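Local coordinates for recombination protein recR (Deinococcus radiodurans, PDB 1VDD) that probably binds DNA and is thought to act with RecF and RecO in a RecBC-independent pathway of recombinational DNA repair, at residues C60-D65 and Y104-G109; Q79-V84 and G134-L139; P126-V131 and Q155-P160; H55-C60 and E67-C72; I168-P173 and L186-T191. One frame throughout, in Å; residues are numbered along the deposited sequence.

Following the chain from the N terminus, contact 4 closes first: residues 55-60 and 67-72 meet round a zinc ion and complete the zinc finger, with strand 63-64 in the loop between them. Contact 1 starts from the same Cys60, crosses contact 4 and carries the finger onto strand 103-106 of the Toprim domain. Contact 2 crosses contact 1 in turn, pairing two central strands of the parallel sheet across a loop that includes strand 103-106. Contact 3 crosses contact 2 and packs residues 126-131 against the end of helix 145-158. Contact 5 comes last and in series, folding the loop after strand 164-167 onto helix 183-191, with its centre about 33 Å from that of contact 4.

Contact 1 (C60-D65 and Y104-G109); sequences CFNITD and YHVLHG. With ZN (zinc ion), chain E.
Tyr104 meets the zinc ligand Cys60 through its backbone, its O lying 3.0 Å from Cys60 CB. The same carbonyl accepts a hydrogen bond from Arg130, while the phenol reaches away to Glu95. With a chi1 of 56°, Cys60 SG sits between its own N and carbonyl carbon, where it binds the zinc ion at 1.9 Å. His105 follows; its imidazole lies alongside Phe61 and points the same way. CE1 comes to the edge of the phenyl ring, 4.1 Å from Phe61 CD1, and ND1 is 3.8 Å from Cys60 CA. NE2 is held by His123 O, and the His123 ring in turn stacks on Phe61. Val106 presses its branched end against the backbone beyond: CB lies 3.7 Å from Phe61 O, and CG2 is 4.0 Å from Asn62 CA. His108 then folds back at the centre of an inverse gamma turn. Its ND1 donates to Val106 O (3.2 Å) within the imidazole plane but from above the carbonyl plane, a bond that restrains the ring's rotation beside Phe61. No hydrogen bond joins residues 60-65 to 104-109. The zinc finger therefore rests on this edge of the Toprim sheet by van der Waals packing, while along the seam Arg130 bonds to Tyr104 O and His123 O takes the bond from His105 NE2.

Contact 2 (Q79-V84 and G134-L139); sequences QRTICV and GMEVIL
Ile82 and Met135 form one end of the apolar centre: with chi3 at 78° the thioether bends, bringing Met135 CE to 3.5 Å from Ile82 CD1. A serine at Met135 would probably lose the CE contact with Ile82 CD1 and open a gap on that side. On the same face Val84 CG2 meets Val137 CG1 at 3.7 Å and Leu139 CD2 at 4.0 Å. Between the faces run the parallel backbones, where Ile82 N donates to Glu136 O (2.9 Å) and its carbonyl accepts from Ile138 N (2.8 Å); Glu136 N to Arg80 O and Val84 N to Ile138 O complete the ladder. The other face carries Cys83 beside Ile138, then Thr81 beside Glu136, whose OE2 bonds to Ser166 of the same chain and whose OE1 makes a salt bridge to Arg193 of the third subunit. At the exposed edge Arg80 turns to Asp78. Strands 81-85 and 136-139 are the inner pair of the Toprim sheet, flanked by 103-106 and 164-167, and helix 145-158 packs on Val84 and Val137 through Leu154 and Leu158.

Contact 3 (P126-V131 and Q155-P160); sequences PLLPRV and QRLLEP
Leu158 drives its CD2 methyl into a group of three side chains from residues 126-131. The nearest is Leu127, which crosses it at about a right angle with CD1 only 3.3 Å from Leu158 CD2. The other methyl, Leu158 CD1, is 3.9 Å from the same Leu127 CD1, so both branches of Leu158 face that one carbon. Leu127 CG stands opposite the backbone N (chi1 -171°), which aims the branched end across to the helix. Leu128 comes obliquely, its CD2 3.6 Å from Leu158 CD2, and Val131 adds CG2 at 4.0 Å from that same methyl. The neighbouring Leu157 joins in, its CD2 4.2 Å from Leu128 CD2. Bonds from Arg130 N to Leu127 O and from Val131 N to Leu128 O hold the turn around the 3-10 segment 128-130 compact. Leu127 and Val131 both point toward the helix. On strand 136-139, Val137 touches both Val131 and Leu158, while Leu127 also packs on Ile82 and His105. On its far side the 3-10 segment sends Arg130 to Tyr104 O. No hydrogen bond or charge crosses between residues 126-131 and 155-160, so the connection between sheet strands is seated on the last turn of helix 145-158 by the burial of methyl groups alone.

Contact 4 (H55-C60 and E67-C72); sequences HVCPIC and EKCDVC. With ZN (zinc ion), chain E.
Cys57 faces Cys69 across a Cys4 zinc finger, in which two CxxC pairs, Cys57 with Cys60 and Cys69 with Cys72, supply the four thiolates of one zinc ion. Following Cys57 outward, CB packs 3.9 Å from Cys69 CB. SG, swung opposite the backbone N (chi1 173°), then reaches the metal at 2.5 Å, the longest of the four bonds in this model. That sulfur has a second partner, since Cys69 N points at Cys57 SG over 3.4 Å in a weak hydrogen bond of the kind that would offset some thiolate charge. From the second CxxC pair Cys69 SG binds zinc at 2.0 Å and Cys72 SG at 2.2 Å, and Cys60 completes the set. Cys69 is also the N-cap of helix 70-73: its SG accepts from Cys72 N at 2.9 Å with a fairly straight N-H (155°), so a single sulfur both binds the metal and caps the helix that carries the last ligand. Outside the metal shell, the Pro58 ring rests against the backbone of Glu67, its CD 3.1 Å from Glu67 O. Ile59 packs on one of the ligands, its CB lying 3.7 Å from Cys72 SG.

Contact 5 (I168-P173 and L186-T191); sequences IAYGVP and LGRALT
Tyr170 and Arg188 make the flat-group contact: side by side and pointing the same way, they set the guanidinium over one face of the phenol ring, with the planes 24° apart. NH1 stands 4.0 Å above that ring, offset toward its rim, and before it Arg188 CD touches Tyr170 CD2 at 3.7 Å. A bend at chi2 (-108°) lays the arginine chain along the ring. A leucine at Tyr170 would probably deprive the guanidinium of its flat support and leave it freer to turn. These residues belong to the C-terminal RecR region, where the loop after strand 164-167 folds back on helix 183-191; backbone hydrogen bonds from Ala169, Gly171, Val172 and Ala189 run to the third subunit. Apolar packing comes next: Val172 CG1 sits 3.5 Å from Ala189 CB and 4.1 Å from Leu186 CD2, while Gly171 CA comes to 4.0 Å from Ala189 CB. No hydrogen bond joins the two segments; within the helix Thr191 OG1 donates to a lone pair of Gly187 O at 3.1 Å.

Contact 1 (C60-D65 and Y104-G109)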
# COMPACT_ATOMS: atom_id res chain seq x y z
N CYS A 60 18.72 -24.95 -24.25
CA CYS A 60 17.86 -24.60 -23.13
C CYS A 60 17.19 -23.44 -23.83
O CYS A 60 17.68 -23.02 -24.88
CB CYS A 60 18.67 -24.09 -21.95
SG CYS A 60 19.74 -22.68 -22.35
N PHE A 61 16.11 -22.89 -23.31
CA PHE A 61 15.51 -21.78 -24.02
C PHE A 61 15.67 -20.45 -23.29
O PHE A 61 14.75 -19.64 -23.20
CB PHE A 61 14.06 -22.11 -24.34
CG PHE A 61 13.94 -23.20 -25.37
CD1 PHE A 61 14.38 -24.50 -25.08
CD2 PHE A 61 13.50 -22.92 -26.66
CE1 PHE A 61 14.39 -25.48 -26.06
CE2 PHE A 61 13.50 -23.90 -27.65
CZ PHE A 61 13.95 -25.19 -27.35
N ASN A 62 16.88 -20.26 -22.76
CA ASN A 62 17.24 -19.04 -22.05
C ASN A 62 17.50 -17.98 -23.12
O ASN A 62 18.02 -18.29 -24.19
CB ASN A 62 18.49 -19.29 -21.21
CG ASN A 62 18.80 -18.15 -20.29
OD1 ASN A 62 17.92 -17.62 -19.61
ND2 ASN A 62 20.07 -17.76 -20.25
N ILE A 63 17.15 -16.73 -22.84
CA ILE A 63 17.34 -15.68 -23.83
C ILE A 63 18.78 -15.30 -24.16
O ILE A 63 19.61 -15.14 -23.26
CB ILE A 63 16.55 -14.40 -23.40
CG1 ILE A 63 15.05 -14.66 -23.56
CG2 ILE A 63 16.95 -13.20 -24.25
CD1 ILE A 63 14.18 -13.48 -23.22
N THR A 64 19.07 -15.18 -25.45
CA THR A 64 20.41 -14.77 -25.92
C THR A 64 20.37 -14.18 -27.31
O THR A 64 19.30 -13.97 -27.88
CB THR A 64 21.45 -15.92 -25.96
OG1 THR A 64 20.91 -17.04 -26.66
CG2 THR A 64 21.88 -16.32 -24.55
N ASP A 65 21.56 -13.94 -27.85
CA ASP A 65 21.73 -13.38 -29.18
C ASP A 65 22.75 -14.20 -29.99
O ASP A 65 23.21 -13.76 -31.05
CB ASP A 65 22.23 -11.93 -29.05
CG ASP A 65 23.55 -11.84 -28.28
OD1 ASP A 65 24.03 -10.72 -28.04
OD2 ASP A 65 24.10 -12.90 -27.92
N TYR A 104 20.62 -24.34 -17.12
CA TYR A 104 19.21 -24.04 -16.89
C TYR A 104 18.37 -24.57 -18.05
O TYR A 104 18.90 -24.97 -19.06
CB TYR A 104 18.98 -22.53 -16.80
CG TYR A 104 19.71 -21.83 -15.70
CD1 TYR A 104 20.89 -21.15 -15.95
CD2 TYR A 104 19.20 -21.81 -14.40
CE1 TYR A 104 21.55 -20.47 -14.94
CE2 TYR A 104 19.84 -21.15 -13.39
CZ TYR A 104 21.03 -20.48 -13.66
OH TYR A 104 21.70 -19.83 -12.65
N HIS A 105 17.06 -24.59 -17.86
CA HIS A 105 16.13 -24.99 -18.92
C HIS A 105 14.87 -24.16 -18.70
O HIS A 105 14.35 -24.09 -17.59
CB HIS A 105 15.77 -26.47 -18.89
CG HIS A 105 14.98 -26.89 -20.09
ND1 HIS A 105 15.56 -27.09 -21.33
CD2 HIS A 105 13.65 -27.07 -20.27
CE1 HIS A 105 14.62 -27.36 -22.22
NE2 HIS A 105 13.45 -27.36 -21.60
N VAL A 106 14.37 -23.53 -19.76
CA VAL A 106 13.21 -22.67 -19.62
C VAL A 106 11.92 -23.10 -20.33
O VAL A 106 11.79 -22.99 -21.55
CB VAL A 106 13.56 -21.24 -20.08
CG1 VAL A 106 12.39 -20.33 -19.84
CG2 VAL A 106 14.81 -20.74 -19.34
N LEU A 107 10.97 -23.59 -19.56
CA LEU A 107 9.67 -23.95 -20.10
C LEU A 107 9.17 -22.53 -20.21
O LEU A 107 9.23 -21.80 -19.22
CB LEU A 107 8.83 -24.67 -19.05
CG LEU A 107 9.57 -25.66 -18.16
CD1 LEU A 107 8.61 -26.17 -17.11
CD2 LEU A 107 10.13 -26.81 -18.99
N HIS A 108 8.70 -22.08 -21.35
CA HIS A 108 8.28 -20.69 -21.36
C HIS A 108 6.90 -20.49 -20.77
O HIS A 108 6.03 -19.88 -21.38
CB HIS A 108 8.42 -20.09 -22.75
CG HIS A 108 9.76 -19.46 -23.01
ND1 HIS A 108 10.94 -20.15 -22.86
CD2 HIS A 108 10.10 -18.20 -23.34
CE1 HIS A 108 11.96 -19.34 -23.09
NE2 HIS A 108 11.47 -18.15 -23.39
N GLY A 109 6.71 -21.01 -19.56
CA GLY A 109 5.44 -20.88 -18.88
C GLY A 109 5.19 -21.95 -17.84
O GLY A 109 6.10 -22.61 -17.36
ZN ZN E . 21.26 -22.27 -23.43

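Contact 2 (Q79-V84 and G134-L139)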
# COMPACT_ATOMS: atom_id res chain seq x y z
N GLN A 79 28.24 -29.05 -15.93
CA GLN A 79 27.49 -29.65 -17.03
C GLN A 79 26.58 -30.80 -16.62
O GLN A 79 25.91 -31.41 -17.46
CB GLN A 79 28.47 -30.15 -18.09
CG GLN A 79 28.16 -29.73 -19.50
CD GLN A 79 28.11 -28.24 -19.64
OE1 GLN A 79 28.76 -27.52 -18.88
NE2 GLN A 79 27.37 -27.75 -20.62
N ARG A 80 26.54 -31.10 -15.32
CA ARG A 80 25.72 -32.21 -14.89
C ARG A 80 24.42 -31.91 -14.18
O ARG A 80 23.68 -32.84 -13.84
CB ARG A 80 26.56 -33.20 -14.07
CG ARG A 80 27.05 -32.69 -12.73
CD ARG A 80 27.70 -33.81 -11.93
NE ARG A 80 27.50 -33.63 -10.49
CZ ARG A 80 28.01 -32.62 -9.78
NH1 ARG A 80 28.76 -31.70 -10.37
NH2 ARG A 80 27.76 -32.54 -8.47
N THR A 81 24.12 -30.63 -13.96
CA THR A 81 22.86 -30.30 -13.30
C THR A 81 22.01 -29.34 -14.14
O THR A 81 22.51 -28.33 -14.65
CB THR A 81 23.07 -29.68 -11.87
OG1 THR A 81 23.61 -28.36 -11.97
CG2 THR A 81 24.02 -30.53 -11.04
N ILE A 82 20.73 -29.68 -14.31
CA ILE A 82 19.82 -28.84 -15.07
C ILE A 82 18.71 -28.34 -14.16
O ILE A 82 18.01 -29.13 -13.51
CB ILE A 82 19.17 -29.58 -16.26
CG1 ILE A 82 20.23 -29.96 -17.29
CG2 ILE A 82 18.12 -28.70 -16.93
CD1 ILE A 82 19.64 -30.64 -18.50
N CYS A 83 18.57 -27.03 -14.12
CA CYS A 83 17.58 -26.36 -13.29
C CYS A 83 16.42 -25.92 -14.16
O CYS A 83 16.51 -24.94 -14.88
CB CYS A 83 18.22 -25.15 -12.62
SG CYS A 83 17.30 -24.42 -11.27
N VAL A 84 15.32 -26.65 -14.11
CA VAL A 84 14.16 -26.29 -14.91
C VAL A 84 13.45 -25.10 -14.29
O VAL A 84 13.19 -25.07 -13.09
CB VAL A 84 13.19 -27.46 -15.03
CG1 VAL A 84 12.09 -27.11 -16.03
CG2 VAL A 84 13.93 -28.69 -15.44
N GLY A 134 23.59 -39.81 -14.07
CA GLY A 134 24.72 -39.18 -13.42
C GLY A 134 24.51 -37.68 -13.49
O GLY A 134 25.47 -36.90 -13.43
N MET A 135 23.25 -37.30 -13.64
CA MET A 135 22.82 -35.91 -13.74
C MET A 135 21.69 -35.63 -12.76
O MET A 135 21.04 -36.55 -12.27
CB MET A 135 22.31 -35.61 -15.16
CG MET A 135 23.32 -34.97 -16.10
SD MET A 135 22.65 -34.89 -17.77
CE MET A 135 21.54 -33.49 -17.65
N GLU A 136 21.46 -34.36 -12.48
CA GLU A 136 20.39 -33.98 -11.57
C GLU A 136 19.47 -32.96 -12.22
O GLU A 136 19.92 -32.03 -12.90
CB GLU A 136 20.97 -33.39 -10.28
CG GLU A 136 19.92 -32.71 -9.39
CD GLU A 136 20.48 -32.23 -8.06
OE1 GLU A 136 21.57 -31.60 -8.04
OE2 GLU A 136 19.82 -32.48 -7.02
N VAL A 137 18.18 -33.14 -12.03
CA VAL A 137 17.24 -32.18 -12.58
C VAL A 137 16.54 -31.50 -11.42
O VAL A 137 15.71 -32.09 -10.73
CB VAL A 137 16.20 -32.85 -13.49
CG1 VAL A 137 15.17 -31.82 -13.94
CG2 VAL A 137 16.90 -33.44 -14.71
N ILE A 138 16.92 -30.25 -11.19
CA ILE A 138 16.34 -29.48 -10.11
C ILE A 138 15.10 -28.83 -10.68
O ILE A 138 15.16 -28.15 -11.70
CB ILE A 138 17.29 -28.37 -9.64
CG1 ILE A 138 18.59 -28.98 -9.12
CG2 ILE A 138 16.61 -27.53 -8.60
CD1 ILE A 138 19.70 -27.97 -8.87
N LEU A 139 13.96 -29.06 -10.03
CA LEU A 139 12.72 -28.47 -10.49
C LEU A 139 12.50 -27.17 -9.74
O LEU A 139 12.19 -27.17 -8.54
CB LEU A 139 11.57 -29.44 -10.27
CG LEU A 139 11.86 -30.79 -10.93
CD1 LEU A 139 10.69 -31.73 -10.68
CD2 LEU A 139 12.12 -30.59 -12.42

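Contact 3 (P126-V131 and Q155-P160)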
# COMPACT_ATOMS: atom_id res chain seq x y z
N PRO A 126 12.25 -30.45 -25.68
CA PRO A 126 13.70 -30.27 -25.78
C PRO A 126 14.51 -30.49 -24.50
O PRO A 126 15.74 -30.39 -24.52
CB PRO A 126 13.83 -28.84 -26.30
CG PRO A 126 12.60 -28.17 -25.79
CD PRO A 126 11.55 -29.21 -26.03
N LEU A 127 13.82 -30.81 -23.40
CA LEU A 127 14.50 -31.05 -22.14
C LEU A 127 14.89 -32.53 -22.03
O LEU A 127 16.03 -32.85 -21.67
CB LEU A 127 13.59 -30.67 -20.97
CG LEU A 127 14.18 -30.65 -19.54
CD1 LEU A 127 14.28 -32.05 -18.99
CD2 LEU A 127 15.55 -29.99 -19.56
N LEU A 128 13.94 -33.41 -22.33
CA LEU A 128 14.15 -34.85 -22.27
C LEU A 128 15.52 -35.28 -22.80
O LEU A 128 16.32 -35.86 -22.07
CB LEU A 128 13.06 -35.60 -23.04
CG LEU A 128 11.61 -35.37 -22.62
CD1 LEU A 128 10.75 -36.37 -23.36
CD2 LEU A 128 11.43 -35.56 -21.11
N PRO A 129 15.81 -35.00 -24.08
CA PRO A 129 17.10 -35.40 -24.62
C PRO A 129 18.30 -34.86 -23.85
O PRO A 129 19.38 -35.45 -23.88
CB PRO A 129 17.05 -34.90 -26.06
CG PRO A 129 16.16 -33.70 -25.97
CD PRO A 129 15.07 -34.18 -25.06
N ARG A 130 18.14 -33.75 -23.15
CA ARG A 130 19.25 -33.18 -22.38
C ARG A 130 19.51 -33.94 -21.08
O ARG A 130 20.59 -33.84 -20.51
CB ARG A 130 18.99 -31.71 -22.03
CG ARG A 130 19.04 -30.77 -23.21
CD ARG A 130 18.80 -29.36 -22.74
NE ARG A 130 19.87 -28.89 -21.86
CZ ARG A 130 19.76 -27.81 -21.09
NH1 ARG A 130 18.63 -27.11 -21.10
NH2 ARG A 130 20.77 -27.43 -20.31
N VAL A 131 18.50 -34.68 -20.63
CA VAL A 131 18.62 -35.42 -19.38
C VAL A 131 19.17 -36.83 -19.54
O VAL A 131 18.63 -37.65 -20.29
CB VAL A 131 17.26 -35.49 -18.65
CG1 VAL A 131 17.41 -36.25 -17.33
CG2 VAL A 131 16.73 -34.08 -18.39
N GLN A 155 8.51 -34.28 -13.10
CA GLN A 155 9.07 -35.39 -12.33
C GLN A 155 8.68 -36.71 -13.01
O GLN A 155 9.54 -37.54 -13.32
CB GLN A 155 8.52 -35.36 -10.90
CG GLN A 155 8.98 -36.52 -10.03
CD GLN A 155 8.34 -36.52 -8.64
OE1 GLN A 155 8.45 -37.49 -7.89
NE2 GLN A 155 7.67 -35.42 -8.29
N ARG A 156 7.37 -36.89 -13.24
CA ARG A 156 6.85 -38.09 -13.89
C ARG A 156 7.60 -38.34 -15.18
O ARG A 156 8.18 -39.41 -15.38
CB ARG A 156 5.36 -37.92 -14.22
CG ARG A 156 4.41 -37.82 -13.02
CD ARG A 156 4.13 -39.18 -12.40
NE ARG A 156 3.41 -39.09 -11.12
CZ ARG A 156 2.17 -38.62 -10.98
NH1 ARG A 156 1.49 -38.20 -12.04
NH2 ARG A 156 1.61 -38.58 -9.77
N LEU A 157 7.61 -37.33 -16.05
CA LEU A 157 8.26 -37.43 -17.34
C LEU A 157 9.73 -37.80 -17.29
O LEU A 157 10.16 -38.72 -17.97
CB LEU A 157 8.10 -36.13 -18.13
CG LEU A 157 7.22 -36.22 -19.38
CD1 LEU A 157 7.23 -34.90 -20.13
CD2 LEU A 157 7.74 -37.32 -20.27
N LEU A 158 10.50 -37.07 -16.50
CA LEU A 158 11.93 -37.32 -16.42
C LEU A 158 12.31 -38.63 -15.73
O LEU A 158 13.39 -39.17 -15.98
CB LEU A 158 12.61 -36.14 -15.73
CG LEU A 158 12.40 -34.79 -16.42
CD1 LEU A 158 13.18 -33.75 -15.66
CD2 LEU A 158 12.87 -34.83 -17.85
N GLU A 159 11.43 -39.13 -14.87
CA GLU A 159 11.66 -40.37 -14.14
C GLU A 159 12.34 -41.49 -14.93
O GLU A 159 13.41 -41.97 -14.55
CB GLU A 159 10.33 -40.89 -13.56
CG GLU A 159 10.44 -42.22 -12.84
CD GLU A 159 11.37 -42.15 -11.64
OE1 GLU A 159 12.58 -41.89 -11.84
OE2 GLU A 159 10.89 -42.35 -10.50
N PRO A 160 11.72 -41.95 -16.04
CA PRO A 160 12.32 -43.02 -16.84
C PRO A 160 13.78 -42.81 -17.23
O PRO A 160 14.51 -43.77 -17.41
CB PRO A 160 11.38 -43.12 -18.04
CG PRO A 160 10.79 -41.75 -18.14
CD PRO A 160 10.51 -41.43 -16.69

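Contact 4 (H55-C60 and E67-C72)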
# COMPACT_ATOMS: atom_id res chain seq x y z
N HIS A 55 16.64 -13.77 -29.20
CA HIS A 55 15.96 -14.99 -29.55
C HIS A 55 16.16 -16.01 -28.44
O HIS A 55 17.00 -15.83 -27.55
CB HIS A 55 16.48 -15.54 -30.88
CG HIS A 55 17.95 -15.81 -30.89
ND1 HIS A 55 18.52 -16.85 -30.20
CD2 HIS A 55 18.97 -15.15 -31.49
CE1 HIS A 55 19.83 -16.83 -30.37
NE2 HIS A 55 20.13 -15.81 -31.15
N VAL A 56 15.39 -17.08 -28.50
CA VAL A 56 15.48 -18.13 -27.51
C VAL A 56 16.60 -19.10 -27.86
O VAL A 56 16.81 -19.41 -29.02
CB VAL A 56 14.11 -18.87 -27.41
CG1 VAL A 56 13.91 -19.77 -28.61
CG2 VAL A 56 14.04 -19.63 -26.13
N CYS A 57 17.32 -19.58 -26.85
CA CYS A 57 18.41 -20.54 -27.06
C CYS A 57 17.82 -21.86 -27.55
O CYS A 57 16.78 -22.30 -27.07
CB CYS A 57 19.19 -20.78 -25.75
SG CYS A 57 20.46 -22.09 -25.79
N PRO A 58 18.46 -22.49 -28.53
CA PRO A 58 17.97 -23.76 -29.08
C PRO A 58 18.06 -24.94 -28.10
O PRO A 58 17.20 -25.82 -28.11
CB PRO A 58 18.83 -23.95 -30.31
CG PRO A 58 20.15 -23.39 -29.86
CD PRO A 58 19.74 -22.11 -29.17
N ILE A 59 19.11 -24.96 -27.28
CA ILE A 59 19.34 -26.04 -26.31
C ILE A 59 18.37 -25.86 -25.15
O ILE A 59 17.36 -26.56 -25.05
CB ILE A 59 20.78 -25.98 -25.75
CG1 ILE A 59 21.80 -25.95 -26.90
CG2 ILE A 59 21.01 -27.17 -24.82
CD1 ILE A 59 21.59 -27.01 -27.97
N CYS A 60 18.72 -24.95 -24.25
CA CYS A 60 17.86 -24.60 -23.13
C CYS A 60 17.19 -23.44 -23.83
O CYS A 60 17.68 -23.02 -24.88
CB CYS A 60 18.67 -24.09 -21.95
SG CYS A 60 19.74 -22.68 -22.35
N GLU A 67 24.43 -18.57 -30.84
CA GLU A 67 24.06 -19.91 -31.28
C GLU A 67 23.59 -20.65 -30.03
O GLU A 67 22.57 -21.35 -30.07
CB GLU A 67 25.26 -20.64 -31.90
CG GLU A 67 25.81 -19.99 -33.18
CD GLU A 67 26.95 -20.79 -33.83
OE1 GLU A 67 26.72 -21.93 -34.28
OE2 GLU A 67 28.09 -20.27 -33.90
N LYS A 68 24.33 -20.49 -28.94
CA LYS A 68 23.98 -21.11 -27.67
C LYS A 68 23.99 -20.00 -26.62
O LYS A 68 24.70 -19.01 -26.77
CB LYS A 68 25.01 -22.17 -27.26
CG LYS A 68 25.53 -23.06 -28.37
CD LYS A 68 26.64 -22.37 -29.14
CE LYS A 68 27.31 -23.29 -30.15
NZ LYS A 68 28.39 -22.58 -30.87
N CYS A 69 23.20 -20.17 -25.56
CA CYS A 69 23.15 -19.18 -24.50
C CYS A 69 24.52 -19.14 -23.80
O CYS A 69 25.28 -20.10 -23.86
CB CYS A 69 22.06 -19.54 -23.49
SG CYS A 69 22.45 -20.96 -22.45
N ASP A 70 24.83 -18.03 -23.13
CA ASP A 70 26.11 -17.91 -22.42
C ASP A 70 26.30 -19.03 -21.39
O ASP A 70 27.42 -19.43 -21.08
CB ASP A 70 26.23 -16.57 -21.70
CG ASP A 70 27.57 -16.39 -21.00
OD1 ASP A 70 28.62 -16.43 -21.69
OD2 ASP A 70 27.58 -16.21 -19.76
N VAL A 71 25.19 -19.53 -20.85
CA VAL A 71 25.25 -20.60 -19.87
C VAL A 71 25.65 -21.89 -20.57
O VAL A 71 26.52 -22.62 -20.08
CB VAL A 71 23.88 -20.82 -19.22
CG1 VAL A 71 23.90 -22.08 -18.37
CG2 VAL A 71 23.52 -19.60 -18.38
N CYS A 72 25.02 -22.17 -21.70
CA CYS A 72 25.32 -23.37 -22.46
C CYS A 72 26.78 -23.33 -22.91
O CYS A 72 27.52 -24.30 -22.75
CB CYS A 72 24.37 -23.49 -23.68
SG CYS A 72 22.62 -23.95 -23.31
ZN ZN E . 21.26 -22.27 -23.43

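Contact 5 (I168-P173 and L186-T191)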
# COMPACT_ATOMS: atom_id res chain seq x y z
N ILE A 168 12.95 -27.52 -5.45
CA ILE A 168 13.49 -26.53 -4.53
C ILE A 168 12.68 -26.58 -3.24
O ILE A 168 11.53 -27.00 -3.25
CB ILE A 168 13.49 -25.10 -5.14
CG1 ILE A 168 12.09 -24.70 -5.60
CG2 ILE A 168 14.43 -25.05 -6.33
CD1 ILE A 168 12.05 -23.33 -6.23
N ALA A 169 13.27 -26.13 -2.14
CA ALA A 169 12.61 -26.20 -0.84
C ALA A 169 11.45 -25.25 -0.55
O ALA A 169 11.61 -24.03 -0.56
CB ALA A 169 13.67 -26.08 0.26
N TYR A 170 10.28 -25.82 -0.31
CA TYR A 170 9.13 -25.01 0.07
C TYR A 170 9.53 -24.62 1.47
O TYR A 170 10.00 -25.46 2.23
CB TYR A 170 7.85 -25.85 0.11
CG TYR A 170 7.24 -26.11 -1.24
CD1 TYR A 170 8.02 -26.56 -2.30
CD2 TYR A 170 5.88 -25.91 -1.45
CE1 TYR A 170 7.47 -26.81 -3.56
CE2 TYR A 170 5.31 -26.16 -2.71
CZ TYR A 170 6.11 -26.60 -3.75
OH TYR A 170 5.56 -26.84 -5.00
N GLY A 171 9.36 -23.36 1.84
CA GLY A 171 9.77 -22.99 3.18
C GLY A 171 9.58 -21.53 3.51
O GLY A 171 9.18 -20.74 2.67
N VAL A 172 9.89 -21.18 4.75
CA VAL A 172 9.73 -19.80 5.17
C VAL A 172 10.77 -18.99 4.43
O VAL A 172 11.89 -19.46 4.20
CB VAL A 172 9.90 -19.68 6.72
CG1 VAL A 172 8.94 -20.64 7.40
CG2 VAL A 172 11.33 -20.01 7.13
N PRO A 173 10.41 -17.78 3.99
CA PRO A 173 11.37 -16.94 3.26
C PRO A 173 12.38 -16.31 4.24
O PRO A 173 12.12 -16.24 5.43
CB PRO A 173 10.49 -15.90 2.58
CG PRO A 173 9.30 -15.76 3.46
CD PRO A 173 9.09 -17.12 4.12
N LEU A 186 4.35 -22.71 6.64
CA LEU A 186 4.85 -23.24 7.91
C LEU A 186 4.80 -24.76 7.96
O LEU A 186 5.77 -25.41 8.34
CB LEU A 186 4.03 -22.69 9.07
CG LEU A 186 4.50 -21.37 9.65
CD1 LEU A 186 3.65 -21.07 10.86
CD2 LEU A 186 5.97 -21.46 10.03
N GLY A 187 3.66 -25.32 7.59
CA GLY A 187 3.53 -26.76 7.58
C GLY A 187 4.55 -27.41 6.66
O GLY A 187 4.93 -28.56 6.88
N ARG A 188 5.00 -26.70 5.63
CA ARG A 188 5.98 -27.27 4.72
C ARG A 188 7.37 -27.03 5.27
O ARG A 188 8.25 -27.89 5.16
CB ARG A 188 5.87 -26.64 3.33
CG ARG A 188 4.57 -26.94 2.60
CD ARG A 188 4.76 -27.92 1.45
NE ARG A 188 3.48 -28.23 0.79
CZ ARG A 188 3.34 -29.06 -0.23
NH1 ARG A 188 4.40 -29.69 -0.75
NH2 ARG A 188 2.13 -29.28 -0.75
N ALA A 189 7.58 -25.87 5.87
CA ALA A 189 8.89 -25.57 6.45
C ALA A 189 9.13 -26.53 7.60
O ALA A 189 10.27 -26.80 7.96
CB ALA A 189 8.94 -24.14 6.96
N LEU A 190 8.04 -27.03 8.18
CA LEU A 190 8.15 -27.94 9.30
C LEU A 190 8.39 -29.38 8.85
O LEU A 190 9.36 -30.01 9.27
CB LEU A 190 6.89 -27.87 10.15
CG LEU A 190 7.10 -27.92 11.66
CD1 LEU A 190 5.76 -28.06 12.35
CD2 LEU A 190 8.00 -29.09 12.01
N THR A 191 7.50 -29.90 8.00
CA THR A 191 7.63 -31.27 7.52
C THR A 191 8.91 -31.42 6.74
O THR A 191 9.46 -32.51 6.63
CB THR A 191 6.46 -31.68 6.59
OG1 THR A 191 6.45 -30.83 5.44
CG2 THR A 191 5.13 -31.57 7.31